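Local coordinates for protein HIAXHD3 (Humicola insolens, PDB 3ZXK) that removes alpha-L-arabinofuranose side chains, probably from xylan, as an exo-acting family GH43 arabinofuranosidase that has served as a scaffold for introducing endo-xylanase activity, at residues Thr371-Phe385 with Phe505-Thr517. Sequence-based numbering, arbitrary orientation. Where two conformers were deposited one is given.
Sequences TLTRRIAGPKASGIF and FTGYRFGVFNFST
L372 and V512 pair through two backbone hydrogen bonds, joining antiparallel strands 372-375 and 509-516 in one sheet of the concanavalin A-like beta-sandwich of this GH43 enzyme. R374 and F510 form the next hydrogen-bonded pair, with R374 N to F510 O at 2.9 Å. Between them T373 faces G511, a non-hydrogen-bonded pair whose CA atoms come within 4.1 Å; glycine suits this place because a CB there would press on L372 O and T373 CG2.

The chain then turns through the cis peptide before P379 and crosses to the facing sheet, where strand 380-385 runs nearly parallel to strand 509-516. F510 fills the space between the layers. I376 CG1 sits almost over the centre of its ring, a CH-pi contact of 3.6 Å to the centroid, while G383 CA covers the opposite face. With no side chain, G383 lets the ring lie against its backbone; a CB would collide with F510 CD2. A381 O meets the ring edge in its plane. Further along, V512 CB lies over one face of the F385 ring, toward its rim, and V512 CG1 touches F385 CE1 at 3.7 Å. Strand 523-533 adds F529 beside F510.

Beside the strand pair, polar groups gather around E334 of the neighbouring strand 334-336. Its carboxylate forms salt bridges with both R375 and R509, which probably offsets the closeness of their charges as R509 NH2 lies over the R375 guanidinium; R375 NE also bonds to D16 O. T373 OG1, turned between its backbone N and carbonyl carbon (chi1 74°), bonds to E334 O and receives R509 NH1 at 3.0 Å, only 5° out of the guanidinium plane. Where the strands part, a water accepts from I376 N and donates to Y508 O at 2.6 Å.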
ATOM      1  N   THR A 371       9.964  -2.182  13.089  1.00  3.44           N
ATOM      2  CA  THR A 371       8.679  -1.533  13.320  1.00  3.24           C
ATOM      3  C   THR A 371       7.634  -2.152  12.370  1.00  3.48           C
ATOM      4  O   THR A 371       7.810  -2.130  11.165  1.00  3.41           O
ATOM      5  CB  THR A 371       8.818  -0.008  13.162  1.00  3.77           C
ATOM      6  OG1 THR A 371       9.741   0.480  14.126  1.00  4.09           O
ATOM      7  CG2 THR A 371       7.471   0.706  13.361  1.00  4.04           C
ATOM      8  N   LEU A 372       6.576  -2.723  12.940  1.00  3.11           N
ATOM      9  CA  LEU A 372       5.563  -3.464  12.171  1.00  3.11           C
ATOM     10  C   LEU A 372       4.377  -2.536  11.992  1.00  3.57           C
ATOM     11  O   LEU A 372       3.867  -1.989  12.977  1.00  4.29           O
ATOM     12  CB  LEU A 372       5.126  -4.693  12.943  1.00  3.72           C
ATOM     13  CG  LEU A 372       4.246  -5.685  12.156  1.00  4.24           C
ATOM     14  CD1 LEU A 372       4.958  -6.392  11.000  1.00  4.49           C
ATOM     15  CD2 LEU A 372       3.613  -6.748  13.054  1.00  5.43           C
ATOM     16  N   THR A 373       3.933  -2.366  10.754  1.00  3.52           N
ATOM     17  CA  THR A 373       2.916  -1.358  10.434  1.00  4.18           C
ATOM     18  C   THR A 373       1.729  -1.934   9.674  1.00  3.82           C
ATOM     19  O   THR A 373       1.777  -3.051   9.087  1.00  4.16           O
ATOM     20  CB  THR A 373       3.503  -0.174   9.628  1.00  4.57           C
ATOM     21  OG1 THR A 373       3.757  -0.564   8.273  1.00  5.18           O
ATOM     22  CG2 THR A 373       4.802   0.361  10.276  1.00  6.03           C
ATOM     23  N   ARG A 374       0.660  -1.158   9.655  1.00  3.96           N
ATOM     24  CA  ARG A 374      -0.503  -1.495   8.864  1.00  4.20           C
ATOM     25  C   ARG A 374      -1.324  -0.247   8.558  1.00  4.60           C
ATOM     26  O   ARG A 374      -1.230   0.756   9.255  1.00  4.32           O
ATOM     27  CB  ARG A 374      -1.353  -2.587   9.505  1.00  5.00           C
ATOM     28  CG  ARG A 374      -1.967  -2.183  10.839  1.00  6.19           C
ATOM     29  CD  ARG A 374      -2.611  -3.392  11.489  1.00  8.14           C
ATOM     30  NE  ARG A 374      -3.898  -3.718  10.887  1.00  9.80           N
ATOM     31  CZ  ARG A 374      -4.408  -4.946  10.832  1.00 10.70           C
ATOM     32  NH1 ARG A 374      -3.716  -5.986  11.291  1.00 11.17           N
ATOM     33  NH2 ARG A 374      -5.600  -5.144  10.300  1.00 11.96           N
ATOM     34  N   ARG A 375      -2.101  -0.336   7.489  1.00  4.59           N
ATOM     35  CA  ARG A 375      -2.896   0.794   6.968  1.00  4.98           C
ATOM     36  C   ARG A 375      -4.039   1.135   7.895  1.00  5.03           C
ATOM     37  O   ARG A 375      -4.622   0.253   8.502  1.00  6.44           O
ATOM     38  CB  ARG A 375      -3.435   0.474   5.575  1.00  5.12           C
ATOM     39  CG  ARG A 375      -2.325   0.315   4.568  1.00  5.38           C
ATOM     40  CD  ARG A 375      -2.822  -0.359   3.299  1.00  5.62           C
ATOM     41  NE  ARG A 375      -1.723  -0.564   2.352  1.00  6.34           N
ATOM     42  CZ  ARG A 375      -0.824  -1.555   2.432  1.00  6.02           C
ATOM     43  NH1 ARG A 375      -0.914  -2.493   3.395  1.00  6.57           N
ATOM     44  NH2 ARG A 375       0.128  -1.651   1.493  1.00  6.38           N
ATOM     45  N   ILE A 376      -4.339   2.426   7.996  1.00  4.75           N
ATOM     46  CA  ILE A 376      -5.502   2.909   8.741  1.00  4.82           C
ATOM     47  C   ILE A 376      -6.703   2.947   7.767  1.00  5.49           C
ATOM     48  O   ILE A 376      -6.598   3.520   6.672  1.00  5.78           O
ATOM     49  CB  ILE A 376      -5.221   4.330   9.309  1.00  4.75           C
ATOM     50  CG1 ILE A 376      -4.013   4.329  10.295  1.00  5.04           C
ATOM     51  CG2 ILE A 376      -6.475   4.869  10.007  1.00  5.46           C
ATOM     52  CD1 ILE A 376      -3.512   5.714  10.675  1.00  5.80           C
ATOM     53  N   ALA A 377      -7.843   2.391   8.177  1.00  5.32           N
ATOM     54  CA  ALA A 377      -9.050   2.512   7.364  1.00  6.06           C
ATOM     55  C   ALA A 377      -9.787   3.790   7.732  1.00  5.89           C
ATOM     56  O   ALA A 377      -9.859   4.165   8.888  1.00  7.42           O
ATOM     57  CB  ALA A 377      -9.961   1.293   7.525  1.00  7.15           C
ATOM     58  N   GLY A 378     -10.336   4.465   6.728  1.00  6.07           N
ATOM     59  CA  GLY A 378     -10.938   5.761   6.942  1.00  6.07           C
ATOM     60  C   GLY A 378     -12.447   5.733   6.935  1.00  6.62           C
ATOM     61  O   GLY A 378     -13.058   4.742   6.556  1.00  7.78           O
ATOM     62  N   PRO A 379     -13.054   6.862   7.302  1.00  7.14           N
ATOM     63  CA  PRO A 379     -12.332   8.115   7.598  1.00  7.33           C
ATOM     64  C   PRO A 379     -11.719   8.224   9.003  1.00  7.06           C
ATOM     65  O   PRO A 379     -10.840   9.070   9.194  1.00  7.23           O
ATOM     66  CB  PRO A 379     -13.418   9.188   7.408  1.00  7.86           C
ATOM     67  CG  PRO A 379     -14.697   8.464   7.740  1.00  8.42           C
ATOM     68  CD  PRO A 379     -14.518   7.063   7.203  1.00  8.36           C
ATOM     69  N   LYS A 380     -12.187   7.404   9.955  1.00  7.38           N
ATOM     70  CA  LYS A 380     -11.672   7.426  11.337  1.00  6.74           C
ATOM     71  C   LYS A 380     -11.617   6.024  11.895  1.00  6.49           C
ATOM     72  O   LYS A 380     -12.558   5.259  11.734  1.00  7.27           O
ATOM     73  CB  LYS A 380     -12.552   8.284  12.263  1.00  8.34           C
ATOM     74  CG  LYS A 380     -12.887   9.657  11.730  1.00  9.53           C
ATOM     75  CD  LYS A 380     -13.651  10.455  12.787  1.00 12.53           C
ATOM     76  CE  LYS A 380     -14.017  11.844  12.285  1.00 17.69           C
ATOM     77  NZ  LYS A 380     -14.825  12.617  13.287  1.00 19.06           N
ATOM     78  N   ALA A 381     -10.520   5.699  12.569  1.00  5.91           N
ATOM     79  CA  ALA A 381     -10.349   4.367  13.150  1.00  6.60           C
ATOM     80  C   ALA A 381      -9.489   4.405  14.385  1.00  6.62           C
ATOM     81  O   ALA A 381      -8.593   5.258  14.513  1.00  6.53           O
ATOM     82  CB  ALA A 381      -9.740   3.389  12.146  1.00  7.13           C
ATOM     83  N   SER A 382      -9.755   3.447  15.263  1.00  6.75           N
ATOM     84  CA  SER A 382      -8.984   3.286  16.471  1.00  7.44           C
ATOM     85  C   SER A 382      -8.140   2.037  16.301  1.00  6.63           C
ATOM     86  O   SER A 382      -8.658   1.021  15.868  1.00  8.11           O
ATOM     87  CB  SER A 382      -9.941   3.108  17.651  1.00  9.49           C
ATOM     88  OG  SER A 382      -9.222   3.064  18.846  1.00 12.72           O
ATOM     89  N   GLY A 383      -6.831   2.118  16.573  1.00  5.59           N
ATOM     90  CA  GLY A 383      -5.986   0.915  16.537  1.00  5.72           C
ATOM     91  C   GLY A 383      -5.510   0.611  17.946  1.00  6.45           C
ATOM     92  O   GLY A 383      -4.949   1.481  18.628  1.00  6.62           O
ATOM     93  N   ILE A 384      -5.742  -0.613  18.404  1.00  6.76           N
ATOM     94  CA  ILE A 384      -5.403  -1.016  19.765  1.00  7.56           C
ATOM     95  C   ILE A 384      -4.415  -2.184  19.760  1.00  6.95           C
ATOM     96  O   ILE A 384      -4.689  -3.241  19.185  1.00  7.41           O
ATOM     97  CB  ILE A 384      -6.659  -1.399  20.550  1.00  8.81           C
ATOM     98  CG1 ILE A 384      -7.667  -0.244  20.505  1.00 10.07           C
ATOM     99  CG2 ILE A 384      -6.321  -1.805  21.996  1.00 10.10           C
ATOM    100  CD1 ILE A 384      -8.935  -0.548  21.259  1.00 14.18           C
ATOM    101  N   PHE A 385      -3.254  -1.969  20.363  1.00  6.75           N
ATOM    102  CA  PHE A 385      -2.237  -2.998  20.555  1.00  6.79           C
ATOM    103  C   PHE A 385      -2.248  -3.473  21.998  1.00  6.70           C
ATOM    104  O   PHE A 385      -2.311  -2.661  22.930  1.00  7.91           O
ATOM    105  CB  PHE A 385      -0.852  -2.449  20.228  1.00  7.53           C
ATOM    106  CG  PHE A 385      -0.606  -2.206  18.761  1.00  8.98           C
ATOM    107  CD1 PHE A 385      -0.137  -3.240  17.936  1.00  9.30           C
ATOM    108  CD2 PHE A 385      -0.828  -0.942  18.209  1.00  9.78           C
ATOM    109  CE1 PHE A 385       0.116  -2.994  16.593  1.00  8.89           C
ATOM    110  CE2 PHE A 385      -0.569  -0.705  16.874  1.00 10.98           C
ATOM    111  CZ  PHE A 385      -0.099  -1.723  16.064  1.00 11.23           C
ATOM    112  N   PHE A 505       4.449  10.242   0.321  1.00  4.69           N
ATOM    113  CA  PHE A 505       3.566   9.419  -0.521  1.00  5.29           C
ATOM    114  C   PHE A 505       2.658   8.477   0.255  1.00  5.68           C
ATOM    115  O   PHE A 505       1.438   8.563   0.122  1.00  5.62           O
ATOM    116  CB  PHE A 505       4.326   8.691  -1.646  1.00  5.96           C
ATOM    117  CG  PHE A 505       4.831   9.606  -2.733  1.00  7.64           C
ATOM    118  CD1 PHE A 505       3.957  10.194  -3.645  1.00  8.59           C
ATOM    119  CD2 PHE A 505       6.188   9.884  -2.831  1.00  8.57           C
ATOM    120  CE1 PHE A 505       4.440  11.035  -4.648  1.00 10.40           C
ATOM    121  CE2 PHE A 505       6.678  10.738  -3.817  1.00 11.51           C
ATOM    122  CZ  PHE A 505       5.804  11.311  -4.728  1.00 12.08           C
ATOM    123  N   THR A 506       3.229   7.586   1.053  1.00  6.04           N
ATOM    124  CA  THR A 506       2.438   6.650   1.844  1.00  5.50           C
ATOM    125  C   THR A 506       1.586   7.407   2.874  1.00  5.48           C
ATOM    126  O   THR A 506       1.996   8.440   3.370  1.00  6.76           O
ATOM    127  CB  THR A 506       3.414   5.707   2.582  1.00  5.69           C
ATOM    128  OG1 THR A 506       4.205   5.044   1.599  1.00  7.34           O
ATOM    129  CG2 THR A 506       2.675   4.639   3.433  1.00  5.66           C
ATOM    130  N   GLY A 507       0.401   6.907   3.185  1.00  5.57           N
ATOM    131  CA  GLY A 507      -0.416   7.522   4.221  1.00  5.57           C
ATOM    132  C   GLY A 507       0.055   7.201   5.625  1.00  5.52           C
ATOM    133  O   GLY A 507       1.011   6.436   5.826  1.00  6.40           O
ATOM    134  N   TYR A 508      -0.596   7.834   6.604  1.00  5.32           N
ATOM    135  CA  TYR A 508      -0.347   7.496   7.987  1.00  4.86           C
ATOM    136  C   TYR A 508      -0.673   6.049   8.267  1.00  5.13           C
ATOM    137  O   TYR A 508      -1.710   5.528   7.782  1.00  6.43           O
ATOM    138  CB  TYR A 508      -1.190   8.366   8.911  1.00  5.04           C
ATOM    139  CG  TYR A 508      -0.481   9.644   9.294  1.00  4.97           C
ATOM    140  CD1 TYR A 508       0.437   9.668  10.347  1.00  5.33           C
ATOM    141  CD2 TYR A 508      -0.693  10.823   8.584  1.00  5.16           C
ATOM    142  CE1 TYR A 508       1.077  10.844  10.716  1.00  4.80           C
ATOM    143  CE2 TYR A 508      -0.032  12.021   8.933  1.00  5.42           C
ATOM    144  CZ  TYR A 508       0.874  12.016  10.001  1.00  5.32           C
ATOM    145  OH  TYR A 508       1.526  13.154  10.390  1.00  6.84           O
ATOM    146  N   ARG A 509       0.161   5.418   9.089  1.00  4.60           N
ATOM    147  CA  ARG A 509      -0.084   4.014   9.489  1.00  4.87           C
ATOM    148  C   ARG A 509      -0.136   3.847  11.003  1.00  4.36           C
ATOM    149  O   ARG A 509       0.345   4.710  11.753  1.00  5.13           O
ATOM    150  CB  ARG A 509       1.009   3.085   8.912  1.00  4.82           C
ATOM    151  CG  ARG A 509       0.916   2.993   7.410  1.00  5.76           C
ATOM    152  CD  ARG A 509       1.881   1.967   6.902  1.00  6.03           C
ATOM    153  NE  ARG A 509       1.618   1.719   5.488  1.00  6.34           N
ATOM    154  CZ  ARG A 509       1.980   0.610   4.845  1.00  6.37           C
ATOM    155  NH1 ARG A 509       2.623  -0.357   5.503  1.00  8.09           N
ATOM    156  NH2 ARG A 509       1.701   0.467   3.571  1.00  5.74           N
ATOM    157  N   PHE A 510      -0.725   2.726  11.430  1.00  4.21           N
ATOM    158  CA  PHE A 510      -0.607   2.238  12.806  1.00  3.99           C
ATOM    159  C   PHE A 510       0.622   1.321  12.870  1.00  4.22           C
ATOM    160  O   PHE A 510       0.862   0.525  11.951  1.00  5.15           O
ATOM    161  CB  PHE A 510      -1.808   1.368  13.231  1.00  4.56           C
ATOM    162  CG  PHE A 510      -3.119   2.102  13.363  1.00  5.68           C
ATOM    163  CD1 PHE A 510      -3.234   3.299  14.079  1.00  6.36           C
ATOM    164  CD2 PHE A 510      -4.261   1.522  12.850  1.00  6.39           C
ATOM    165  CE1 PHE A 510      -4.475   3.918  14.222  1.00  7.03           C
ATOM    166  CE2 PHE A 510      -5.509   2.132  12.988  1.00  6.57           C
ATOM    167  CZ  PHE A 510      -5.606   3.332  13.672  1.00  6.83           C
ATOM    168  N   GLY A 511       1.411   1.429  13.926  1.00  3.94           N
ATOM    169  CA  GLY A 511       2.542   0.541  14.069  1.00  3.86           C
ATOM    170  C   GLY A 511       2.911   0.215  15.486  1.00  3.54           C
ATOM    171  O   GLY A 511       2.486   0.881  16.426  1.00  3.46           O
ATOM    172  N   VAL A 512       3.709  -0.841  15.627  1.00  4.08           N
ATOM    173  CA  VAL A 512       4.275  -1.222  16.918  1.00  3.95           C
ATOM    174  C   VAL A 512       5.793  -1.311  16.745  1.00  3.84           C
ATOM    175  O   VAL A 512       6.280  -1.809  15.720  1.00  3.59           O
ATOM    176  CB  VAL A 512       3.656  -2.529  17.473  1.00  4.38           C
ATOM    177  CG1 VAL A 512       3.715  -3.690  16.486  1.00  4.67           C
ATOM    178  CG2 VAL A 512       4.267  -2.866  18.834  1.00  4.44           C
ATOM    179  N   PHE A 513       6.524  -0.770  17.712  1.00  3.83           N
ATOM    180  CA  PHE A 513       7.992  -0.703  17.646  1.00  3.68           C
ATOM    181  C   PHE A 513       8.611  -1.158  18.954  1.00  3.86           C
ATOM    182  O   PHE A 513       7.958  -1.174  20.003  1.00  3.54           O
ATOM    183  CB  PHE A 513       8.447   0.722  17.327  1.00  4.31           C
ATOM    184  CG  PHE A 513       8.148   1.734  18.428  1.00  3.80           C
ATOM    185  CD1 PHE A 513       6.908   2.383  18.474  1.00  4.06           C
ATOM    186  CD2 PHE A 513       9.084   2.007  19.431  1.00  4.10           C
ATOM    187  CE1 PHE A 513       6.630   3.301  19.478  1.00  4.77           C
ATOM    188  CE2 PHE A 513       8.815   2.941  20.414  1.00  4.26           C
ATOM    189  CZ  PHE A 513       7.576   3.561  20.455  1.00  4.52           C
ATOM    190  N   ASN A 514       9.888  -1.474  18.887  1.00  3.72           N
ATOM    191  CA  ASN A 514      10.662  -1.807  20.066  1.00  4.06           C
ATOM    192  C   ASN A 514      12.137  -1.633  19.694  1.00  4.04           C
ATOM    193  O   ASN A 514      12.635  -2.291  18.791  1.00  4.22           O
ATOM    194  CB  ASN A 514      10.376  -3.235  20.522  1.00  3.76           C
ATOM    195  CG  ASN A 514      11.083  -3.557  21.818  1.00  4.75           C
ATOM    196  OD1 ASN A 514      11.389  -2.647  22.594  1.00  4.87           O
ATOM    197  ND2 ASN A 514      11.334  -4.834  22.058  1.00  4.94           N
ATOM    198  N   PHE A 515      12.810  -0.685  20.351  1.00  3.72           N
ATOM    199  CA  PHE A 515      14.247  -0.479  20.134  1.00  4.16           C
ATOM    200  C   PHE A 515      14.923  -0.116  21.443  1.00  4.35           C
ATOM    201  O   PHE A 515      14.245   0.067  22.470  1.00  4.52           O
ATOM    202  CB  PHE A 515      14.530   0.566  19.032  1.00  4.46           C
ATOM    203  CG  PHE A 515      14.062   1.960  19.347  1.00  4.64           C
ATOM    204  CD1 PHE A 515      12.763   2.364  19.028  1.00  4.69           C
ATOM    205  CD2 PHE A 515      14.912   2.879  19.938  1.00  4.78           C
ATOM    206  CE1 PHE A 515      12.321   3.650  19.319  1.00  6.04           C
ATOM    207  CE2 PHE A 515      14.477   4.169  20.239  1.00  5.54           C
ATOM    208  CZ  PHE A 515      13.189   4.569  19.916  1.00  5.20           C
ATOM    209  N   SER A 516      16.253  -0.029  21.419  1.00  5.17           N
ATOM    210  CA  SER A 516      16.938   0.383  22.639  0.57  5.80           C
ATOM    211  C   SER A 516      17.881   1.528  22.443  1.00  6.02           C
ATOM    212  O   SER A 516      18.432   1.757  21.373  1.00  6.58           O
ATOM    213  CB  SER A 516      17.673  -0.762  23.335  0.57  7.14           C
ATOM    214  OG  SER A 516      18.197  -0.328  24.598  0.57  7.04           O
ATOM    215  N   THR A 517      17.991   2.315  23.503  1.00  6.83           N
ATOM    216  CA  THR A 517      18.929   3.428  23.490  1.00  7.47           C
ATOM    217  C   THR A 517      20.297   3.023  24.063  1.00  8.44           C
ATOM    218  O   THR A 517      21.253   3.760  23.915  1.00  9.69           O
ATOM    219  CB  THR A 517      18.374   4.636  24.244  1.00  8.10           C
ATOM    220  OG1 THR A 517      18.142   4.264  25.605  1.00  9.29           O
ATOM    221  CG2 THR A 517      17.043   5.089  23.603  1.00  8.48           C
TER
HETATM  222  O   HOH W   1      11.135  -1.018  16.136  1.00  4.57           O
HETATM  223  O   HOH W   2      -2.563   3.874   5.906  1.00  8.32           O